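PDB 4OQ1: cell wall surface anchor family protein from Streptococcus pneumoniae, which serves as an ancillary pilin built with CnaB-type domains and probably attaches the pilus fibre to the bacterial cell wall. Local coordinates for residues His28-Leu34 against Glu135-Ala141; Met147-Lys152 against Leu240-Val246; Gly216-Glu222 against Leu234-Leu240. The protein carries 3 engineered substitutions. One frame throughout, in Å; residues are numbered along the deposited sequence.

In the fold
Contact 1 lies in the N-terminal domain, whereas contacts 2 and 3 belong to the following prealbumin-like domain; the centres of contacts 1 and 2 are about 34 Å apart. All three are partly buried. Contact 1 is a parallel strand pair, largely apolar on both faces, with a carboxylate clasp at its start. Contact 2 begins as loop contacts around a lysine and becomes a parallel pairing at its end. Contact 3 is an antiparallel pair, apolar on its inner face and carrying salt bridges on its outer one. Contacts 2 and 3 share Leu240 and face each other across a β-sandwich core, where Val246 CG1 lies 3.5 Å from Val238 CG2.

Contact 1. Residues His28-Leu34 against Glu135-Ala141; sequences HTLVLQL and EPLVIVA
In the eight-stranded mixed sheet of the N-terminal domain, strand 28-33 pairs in parallel with the edge strand 137-140. The backbone ladder runs from Leu137 N to Thr29 O through to Ala141 N and Gln33 O; its middle bonds, Val31 N to Leu137 O and Ile139 N to Val31 O, are both 2.8 Å and nearly straight. Ahead of the ladder, the Glu135 carboxylate clasps Thr29 with two bonds: OE1 takes Thr29 N at 2.7 Å and OE2 takes Thr29 OG1 at 2.7 Å, each on its syn side. Thr29 OG1 sits beside its own backbone N (chi1 -59°), which lets one carboxylate meet both donors. On the inner face, Leu30 CD1 reaches obliquely to Ile139 CD1 at 3.8 Å, while Leu32 CD2 lies alongside Ile139 CB at 3.9 Å; Phe125 and Phe127 of strand 120-129 cover this layer. On the other face, Val31 CG2 packs on the ring of cis-Pro136, 3.6 Å from CG, and the Gln33 amide passes over Val138 CG1 to bond Gln97. Strand 28-33 thus joins the antiparallel strand 98-103 to the parallel edge strand 137-140, bringing the chain's first strand beside the last strand of this mixed sheet.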
# COMPACT_ATOMS: atom_id res chain seq x y z
N HIS A 28 -11.85 4.47 43.03
CA HIS A 28 -10.80 5.15 42.36
C HIS A 28 -10.98 5.01 40.84
O HIS A 28 -11.55 4.02 40.30
CB HIS A 28 -9.42 4.58 42.74
CG HIS A 28 -9.06 4.80 44.16
ND1 HIS A 28 -8.44 5.95 44.59
CD2 HIS A 28 -9.20 4.01 45.25
CE1 HIS A 28 -8.24 5.86 45.89
NE2 HIS A 28 -8.68 4.70 46.31
N THR A 29 -10.47 6.01 40.19
CA THR A 29 -10.34 6.00 38.74
C THR A 29 -8.85 6.03 38.29
O THR A 29 -8.03 6.82 38.79
CB THR A 29 -11.05 7.21 38.11
OG1 THR A 29 -12.44 7.19 38.46
CG2 THR A 29 -10.92 7.14 36.62
N LEU A 30 -8.56 5.15 37.33
CA LEU A 30 -7.24 5.10 36.68
C LEU A 30 -7.37 5.62 35.22
O LEU A 30 -8.21 5.23 34.47
CB LEU A 30 -6.68 3.65 36.68
CG LEU A 30 -5.37 3.44 35.88
CD1 LEU A 30 -4.17 4.09 36.43
CD2 LEU A 30 -5.19 1.91 35.70
N VAL A 31 -6.50 6.56 34.89
CA VAL A 31 -6.38 7.11 33.52
C VAL A 31 -5.09 6.47 32.85
O VAL A 31 -4.01 6.45 33.49
CB VAL A 31 -6.27 8.69 33.62
CG1 VAL A 31 -5.67 9.33 32.38
CG2 VAL A 31 -7.63 9.33 33.88
N LEU A 32 -5.27 5.85 31.68
CA LEU A 32 -4.19 5.26 30.89
C LEU A 32 -4.02 6.05 29.59
O LEU A 32 -4.93 6.23 28.82
CB LEU A 32 -4.49 3.79 30.56
CG LEU A 32 -4.53 2.87 31.79
CD1 LEU A 32 -5.06 1.51 31.51
CD2 LEU A 32 -3.14 2.75 32.39
N GLN A 33 -2.82 6.55 29.36
CA GLN A 33 -2.51 7.20 28.11
C GLN A 33 -1.65 6.20 27.32
O GLN A 33 -0.80 5.52 27.89
CB GLN A 33 -1.83 8.53 28.42
CG GLN A 33 -2.76 9.57 29.02
CD GLN A 33 -2.07 10.72 29.76
OE1 GLN A 33 -0.84 10.80 29.82
NE2 GLN A 33 -2.86 11.65 30.26
N LEU A 34 -1.89 6.08 26.02
CA LEU A 34 -1.22 5.08 25.20
C LEU A 34 -0.40 5.70 24.06
O LEU A 34 -0.70 6.83 23.60
CB LEU A 34 -2.24 4.17 24.57
CG LEU A 34 -3.27 3.53 25.47
CD1 LEU A 34 -4.11 2.63 24.62
CD2 LEU A 34 -2.67 2.75 26.65
N GLU A 135 -7.08 11.68 42.75
CA GLU A 135 -7.97 11.25 41.65
C GLU A 135 -8.04 12.17 40.42
O GLU A 135 -8.30 13.36 40.54
CB GLU A 135 -9.40 11.11 42.17
CG GLU A 135 -10.49 10.84 41.12
CD GLU A 135 -10.84 9.37 40.92
OE1 GLU A 135 -10.09 8.46 41.36
OE2 GLU A 135 -11.90 9.12 40.28
N PRO A 136 -7.87 11.62 39.22
CA PRO A 136 -7.51 10.20 38.95
C PRO A 136 -5.99 9.92 39.07
O PRO A 136 -5.16 10.85 39.13
CB PRO A 136 -7.93 10.03 37.51
CG PRO A 136 -7.54 11.34 36.92
CD PRO A 136 -7.75 12.42 37.99
N LEU A 137 -5.63 8.65 39.17
CA LEU A 137 -4.24 8.25 38.98
C LEU A 137 -3.98 8.23 37.45
O LEU A 137 -4.72 7.66 36.74
CB LEU A 137 -4.05 6.84 39.57
CG LEU A 137 -2.64 6.33 39.52
CD1 LEU A 137 -1.62 7.19 40.27
CD2 LEU A 137 -2.62 4.95 40.08
N VAL A 138 -2.87 8.79 37.00
CA VAL A 138 -2.49 8.86 35.57
C VAL A 138 -1.25 8.02 35.28
O VAL A 138 -0.19 8.30 35.80
CB VAL A 138 -2.16 10.31 35.13
CG1 VAL A 138 -1.84 10.34 33.66
CG2 VAL A 138 -3.33 11.25 35.48
N ILE A 139 -1.39 7.00 34.45
CA ILE A 139 -0.26 6.22 33.99
C ILE A 139 -0.12 6.25 32.46
O ILE A 139 -1.07 5.97 31.74
CB ILE A 139 -0.42 4.76 34.40
CG1 ILE A 139 -0.24 4.69 35.91
CG2 ILE A 139 0.55 3.84 33.66
CD1 ILE A 139 -0.40 3.37 36.50
N VAL A 140 1.09 6.51 32.01
CA VAL A 140 1.42 6.53 30.59
C VAL A 140 2.00 5.12 30.28
O VAL A 140 3.14 4.84 30.63
CB VAL A 140 2.43 7.64 30.23
CG1 VAL A 140 2.61 7.74 28.73
CG2 VAL A 140 2.07 9.02 30.79
N ALA A 141 1.22 4.25 29.65
CA ALA A 141 1.59 2.82 29.60
C ALA A 141 2.50 2.51 28.41
O ALA A 141 2.15 2.88 27.28
CB ALA A 141 0.33 2.01 29.45
O HOH W 1 -7.94 8.14 42.49

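Contact 2. Residues Met147-Lys152 against Leu240-Val246; sequences MTTKVK and LVDHQLV
Lys150 and His243 meet where the loop 240-246 folds back on the start of strand 150-157. The Lys150 chain leaves with CG beside the backbone N, runs extended to CE, then turns at chi4 (47°). That bend sets NZ between two carbonyls, bonded to Thr148 O at 2.8 Å and to His243 O across the contact, each nearly in line with its C=O; the 2.5 Å from NZ to His243 O is suspiciously short and its exact length doubtful. Thr148 O and His243 O stand 3.4 Å apart, and an ammonium group lying between them probably offsets their repulsion. Met147 is turned at every torsion and curls beside His243: its CB lies 3.6 Å from His243 ND1 and its CE approaches His243 CB, just before the ring, while the Met147-Thr148 peptide covers one ring face. The Thr149 and His243 side chains cross at about a right angle, Thr149 CG2 lying 4.0 Å from His243 CD2; Thr149 OG1 bonds Leu213 O. Leu245 CD1 spans Lys150 and Lys152, 4.0 Å from each CB. An Asx turn, Asp242 OD1 to Gln244 N, shapes the loop. Beyond it parallel pairing begins with Val246 N to Lys150 O at 3.1 Å, followed by Lys152 N to Val246 O at 2.9 Å. Strand 150-157 runs between strands 246-254 and 207-211; Phe209 touches Lys150, Lys152 and Leu245, while Val151 and Val246 turn to Val238 of strand 235-240.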
# COMPACT_ATOMS: atom_id res chain seq x y z
N MET A 147 8.07 -6.85 18.69
CA MET A 147 8.70 -7.43 17.50
C MET A 147 7.63 -7.66 16.43
O MET A 147 6.51 -8.05 16.76
CB MET A 147 9.39 -8.75 17.84
CG MET A 147 10.78 -8.58 18.43
SD MET A 147 11.85 -7.55 17.41
CE MET A 147 12.33 -8.71 16.14
N THR A 148 7.95 -7.41 15.16
CA THR A 148 6.93 -7.50 14.18
C THR A 148 7.62 -8.10 12.97
O THR A 148 8.87 -8.03 12.88
CB THR A 148 6.44 -6.07 13.94
OG1 THR A 148 5.14 -6.13 13.39
CG2 THR A 148 7.43 -5.25 13.02
N THR A 149 6.84 -8.63 12.06
CA THR A 149 7.36 -8.94 10.69
C THR A 149 7.70 -7.69 9.96
O THR A 149 7.18 -6.63 10.28
CB THR A 149 6.35 -9.72 9.85
OG1 THR A 149 5.12 -9.01 9.83
CG2 THR A 149 6.17 -11.05 10.40
N LYS A 150 8.63 -7.78 9.00
CA LYS A 150 9.12 -6.61 8.28
C LYS A 150 9.51 -7.07 6.89
O LYS A 150 10.26 -8.07 6.72
CB LYS A 150 10.39 -5.98 8.91
CG LYS A 150 10.43 -6.03 10.41
CD LYS A 150 11.82 -5.68 10.91
CE LYS A 150 11.99 -6.04 12.37
NZ LYS A 150 11.54 -7.37 12.82
N VAL A 151 9.05 -6.31 5.91
CA VAL A 151 9.42 -6.56 4.48
C VAL A 151 9.67 -5.28 3.77
O VAL A 151 8.99 -4.28 4.00
CB VAL A 151 8.46 -7.52 3.75
CG1 VAL A 151 7.07 -7.12 3.94
CG2 VAL A 151 8.83 -7.60 2.26
N LYS A 152 10.74 -5.29 2.95
CA LYS A 152 11.22 -4.16 2.26
C LYS A 152 11.29 -4.51 0.78
O LYS A 152 11.91 -5.52 0.37
CB LYS A 152 12.58 -3.64 2.80
CG LYS A 152 13.03 -2.41 2.09
CD LYS A 152 14.44 -1.93 2.38
CE LYS A 152 14.71 -1.78 3.88
NZ LYS A 152 16.13 -1.40 4.17
N LEU A 240 7.05 -14.71 4.62
CA LEU A 240 7.41 -14.23 5.98
C LEU A 240 7.25 -15.44 6.90
O LEU A 240 6.16 -15.94 7.02
CB LEU A 240 6.52 -13.10 6.43
CG LEU A 240 6.59 -11.98 5.42
CD1 LEU A 240 5.75 -10.86 5.96
CD2 LEU A 240 8.05 -11.52 5.27
N VAL A 241 8.39 -16.00 7.36
CA VAL A 241 8.32 -17.20 8.22
C VAL A 241 8.67 -16.82 9.67
O VAL A 241 8.56 -17.66 10.55
CB VAL A 241 9.24 -18.35 7.78
CG1 VAL A 241 8.99 -18.75 6.33
CG2 VAL A 241 10.70 -17.95 7.96
N ASP A 242 9.05 -15.58 9.94
CA ASP A 242 9.48 -15.14 11.29
C ASP A 242 9.65 -13.66 11.25
O ASP A 242 9.14 -13.05 10.34
CB ASP A 242 10.77 -15.83 11.77
CG ASP A 242 11.92 -15.65 10.85
OD1 ASP A 242 12.04 -14.58 10.26
OD2 ASP A 242 12.72 -16.61 10.70
N HIS A 243 10.35 -13.07 12.20
CA HIS A 243 10.36 -11.62 12.33
C HIS A 243 11.56 -10.90 11.71
O HIS A 243 11.67 -9.67 11.83
CB HIS A 243 10.30 -11.25 13.79
CG HIS A 243 9.01 -11.57 14.46
ND1 HIS A 243 8.89 -11.66 15.83
CD2 HIS A 243 7.77 -11.77 13.96
CE1 HIS A 243 7.63 -11.92 16.14
NE2 HIS A 243 6.94 -11.99 15.02
N GLN A 244 12.42 -11.65 11.08
CA GLN A 244 13.66 -11.13 10.47
C GLN A 244 13.27 -10.32 9.17
O GLN A 244 12.40 -10.75 8.48
CB GLN A 244 14.53 -12.33 10.06
CG GLN A 244 15.99 -12.01 9.75
CD GLN A 244 16.69 -13.15 8.99
OE1 GLN A 244 16.30 -14.32 9.10
NE2 GLN A 244 17.71 -12.81 8.19
N LEU A 245 13.89 -9.18 8.92
CA LEU A 245 13.70 -8.43 7.63
C LEU A 245 13.90 -9.32 6.44
O LEU A 245 14.91 -10.03 6.32
CB LEU A 245 14.61 -7.26 7.58
CG LEU A 245 14.60 -6.44 6.27
CD1 LEU A 245 13.29 -5.68 6.12
CD2 LEU A 245 15.78 -5.50 6.24
N VAL A 246 12.89 -9.33 5.54
CA VAL A 246 12.99 -9.87 4.18
C VAL A 246 13.00 -8.70 3.15
O VAL A 246 12.18 -7.81 3.22
CB VAL A 246 11.83 -10.79 3.92
CG1 VAL A 246 12.01 -11.37 2.54
CG2 VAL A 246 11.79 -11.90 4.94
O HOH W 2 9.65 -10.55 8.85

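Contact 3. Residues Gly216-Glu222 against Leu234-Leu240; sequences GNYRFKE and LDTDVQL
Val238 is the centre of the apolar side, lying between Tyr218 and Phe220 of the neighbouring strand. Its CG1 occupies the position between backbone N and carbonyl carbon (chi1 70°), which directs it to Tyr218 CB at 3.8 Å and to the edge of the Phe220 ring, 4.2 Å from CE2. Further along, the Tyr218 and Leu240 side chains cross at about a right angle, Tyr218 CE1 lying 4.0 Å from Leu240 CD1, while the phenolic OH bonds Pro214 O. The backbones join through three antiparallel hydrogen-bonded pairs, Gly216 with Leu240, Tyr218 with Val238 and Phe220 with Thr236; Glu222 N adds a bond to Leu234 O.

The outer face is polar. Arg219 extends and then bends at chi3 (-77°), laying its guanidinium nearly coplanar with the Asp237 carboxylate: NE meets OD1 edge-on at 2.7 Å in a nearly straight salt bridge. Asp176 and Ser178 hold NH2 and NH1, so the whole group is fixed in rotation. Asp235 CG packs against Arg219 CD at 3.7 Å, and its OD2, out of the guanidinium plane, probably adds some charge attraction without a bond; its OD1 instead takes Lys221 NZ at 2.8 Å on its syn lone pair, with the lysine chain curled alongside it. A water accepts a second bond from NZ. At the opposite end, Gln239 NE2 donates to Asn217 OD1 on a lone pair at 3.1 Å, the two amides lying side by side with planes 38° apart. Strand 216-224 is flanked on its far side by strand 167-174, whose Val171 and Val173 touch Arg219. Across the sandwich, Phe220, Thr236 and Val238 pack on strands 150-157 and 246-254 through Val151, Leu153, Val246, Ile248 and Val250.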
# COMPACT_ATOMS: atom_id res chain seq x y z
N GLY A 216 3.22 -15.75 6.60
CA GLY A 216 2.58 -16.32 5.48
C GLY A 216 3.22 -15.91 4.15
O GLY A 216 4.34 -15.34 4.11
N ASN A 217 2.46 -16.18 3.09
CA ASN A 217 2.90 -15.98 1.70
C ASN A 217 2.17 -14.78 1.13
O ASN A 217 0.95 -14.62 1.33
CB ASN A 217 2.59 -17.18 0.85
CG ASN A 217 3.41 -18.38 1.26
OD1 ASN A 217 4.62 -18.31 1.25
ND2 ASN A 217 2.75 -19.46 1.69
N TYR A 218 2.98 -13.90 0.50
CA TYR A 218 2.45 -12.63 -0.03
C TYR A 218 2.98 -12.42 -1.47
O TYR A 218 3.94 -13.03 -1.87
CB TYR A 218 2.85 -11.40 0.87
CG TYR A 218 2.21 -11.47 2.22
CD1 TYR A 218 2.86 -12.12 3.26
CD2 TYR A 218 0.92 -10.99 2.43
CE1 TYR A 218 2.28 -12.24 4.49
CE2 TYR A 218 0.28 -11.14 3.66
CZ TYR A 218 0.98 -11.75 4.71
OH TYR A 218 0.39 -11.85 5.98
N ARG A 219 2.37 -11.45 -2.14
CA ARG A 219 2.73 -11.07 -3.51
C ARG A 219 2.53 -9.55 -3.64
O ARG A 219 1.46 -9.02 -3.28
CB ARG A 219 1.79 -11.82 -4.35
CG ARG A 219 1.89 -11.72 -5.82
CD ARG A 219 1.02 -12.89 -6.31
NE ARG A 219 1.59 -14.24 -6.23
CZ ARG A 219 0.88 -15.35 -6.49
NH1 ARG A 219 -0.40 -15.28 -6.71
NH2 ARG A 219 1.41 -16.54 -6.42
N PHE A 220 3.58 -8.88 -4.13
CA PHE A 220 3.50 -7.49 -4.51
C PHE A 220 3.24 -7.41 -6.05
O PHE A 220 4.03 -7.93 -6.82
CB PHE A 220 4.79 -6.75 -4.15
CG PHE A 220 4.94 -6.42 -2.74
CD1 PHE A 220 4.64 -5.15 -2.28
CD2 PHE A 220 5.57 -7.31 -1.86
CE1 PHE A 220 4.84 -4.82 -0.95
CE2 PHE A 220 5.79 -6.95 -0.53
CZ PHE A 220 5.41 -5.72 -0.08
N LYS A 221 2.10 -6.83 -6.45
CA LYS A 221 1.74 -6.70 -7.83
C LYS A 221 1.92 -5.34 -8.35
O LYS A 221 1.43 -4.39 -7.77
CB LYS A 221 0.27 -7.10 -8.06
CG LYS A 221 -0.17 -8.33 -7.34
CD LYS A 221 -1.65 -8.59 -7.61
CE LYS A 221 -1.98 -8.94 -9.04
NZ LYS A 221 -1.44 -10.30 -9.30
N GLU A 222 2.67 -5.21 -9.45
CA GLU A 222 3.03 -3.86 -9.97
C GLU A 222 1.92 -3.24 -10.83
O GLU A 222 2.03 -3.18 -12.06
CB GLU A 222 4.34 -3.92 -10.75
CG GLU A 222 4.85 -2.56 -11.11
CD GLU A 222 6.31 -2.57 -11.61
OE1 GLU A 222 6.97 -3.60 -11.53
OE2 GLU A 222 6.71 -1.52 -12.15
N LEU A 234 5.09 -8.93 -13.24
CA LEU A 234 4.03 -8.23 -12.51
C LEU A 234 3.98 -8.50 -10.96
O LEU A 234 3.81 -7.61 -10.10
CB LEU A 234 2.70 -8.65 -13.09
CG LEU A 234 1.60 -7.68 -12.67
CD1 LEU A 234 1.87 -6.36 -13.30
CD2 LEU A 234 0.23 -8.19 -13.12
N ASP A 235 4.10 -9.79 -10.65
CA ASP A 235 4.07 -10.31 -9.28
C ASP A 235 5.46 -10.62 -8.75
O ASP A 235 6.26 -11.26 -9.45
CB ASP A 235 3.25 -11.64 -9.34
CG ASP A 235 1.85 -11.42 -9.57
OD1 ASP A 235 1.39 -10.28 -9.28
OD2 ASP A 235 1.14 -12.37 -10.02
N THR A 236 5.76 -10.19 -7.52
CA THR A 236 6.99 -10.59 -6.85
C THR A 236 6.54 -11.19 -5.49
O THR A 236 5.93 -10.52 -4.64
CB THR A 236 7.97 -9.39 -6.66
OG1 THR A 236 8.34 -8.89 -7.94
CG2 THR A 236 9.21 -9.89 -5.97
N ASP A 237 6.87 -12.45 -5.29
CA ASP A 237 6.41 -13.23 -4.15
C ASP A 237 7.32 -13.04 -2.98
O ASP A 237 8.52 -12.78 -3.12
CB ASP A 237 6.36 -14.74 -4.55
CG ASP A 237 5.03 -15.12 -5.19
OD1 ASP A 237 4.29 -14.27 -5.79
OD2 ASP A 237 4.71 -16.31 -5.09
N VAL A 238 6.77 -13.17 -1.79
CA VAL A 238 7.64 -12.99 -0.62
C VAL A 238 6.99 -13.84 0.48
O VAL A 238 5.78 -14.02 0.48
CB VAL A 238 7.82 -11.51 -0.20
CG1 VAL A 238 6.58 -10.97 0.36
CG2 VAL A 238 8.88 -11.43 0.88
N GLN A 239 7.83 -14.46 1.30
CA GLN A 239 7.39 -15.39 2.35
C GLN A 239 7.96 -14.88 3.67
O GLN A 239 9.18 -14.60 3.80
CB GLN A 239 7.85 -16.80 2.10
CG GLN A 239 7.32 -17.81 3.16
CD GLN A 239 7.78 -19.26 2.90
OE1 GLN A 239 8.94 -19.62 3.08
NE2 GLN A 239 6.86 -20.06 2.42
N LEU A 240 7.05 -14.71 4.62
CA LEU A 240 7.41 -14.23 5.98
C LEU A 240 7.25 -15.44 6.90
O LEU A 240 6.16 -15.94 7.02
CB LEU A 240 6.52 -13.10 6.43
CG LEU A 240 6.59 -11.98 5.42
CD1 LEU A 240 5.75 -10.86 5.96
CD2 LEU A 240 8.05 -11.52 5.27
O HOH W 3 6.16 -16.88 -1.11
O HOH W 4 -1.99 -12.79 -8.59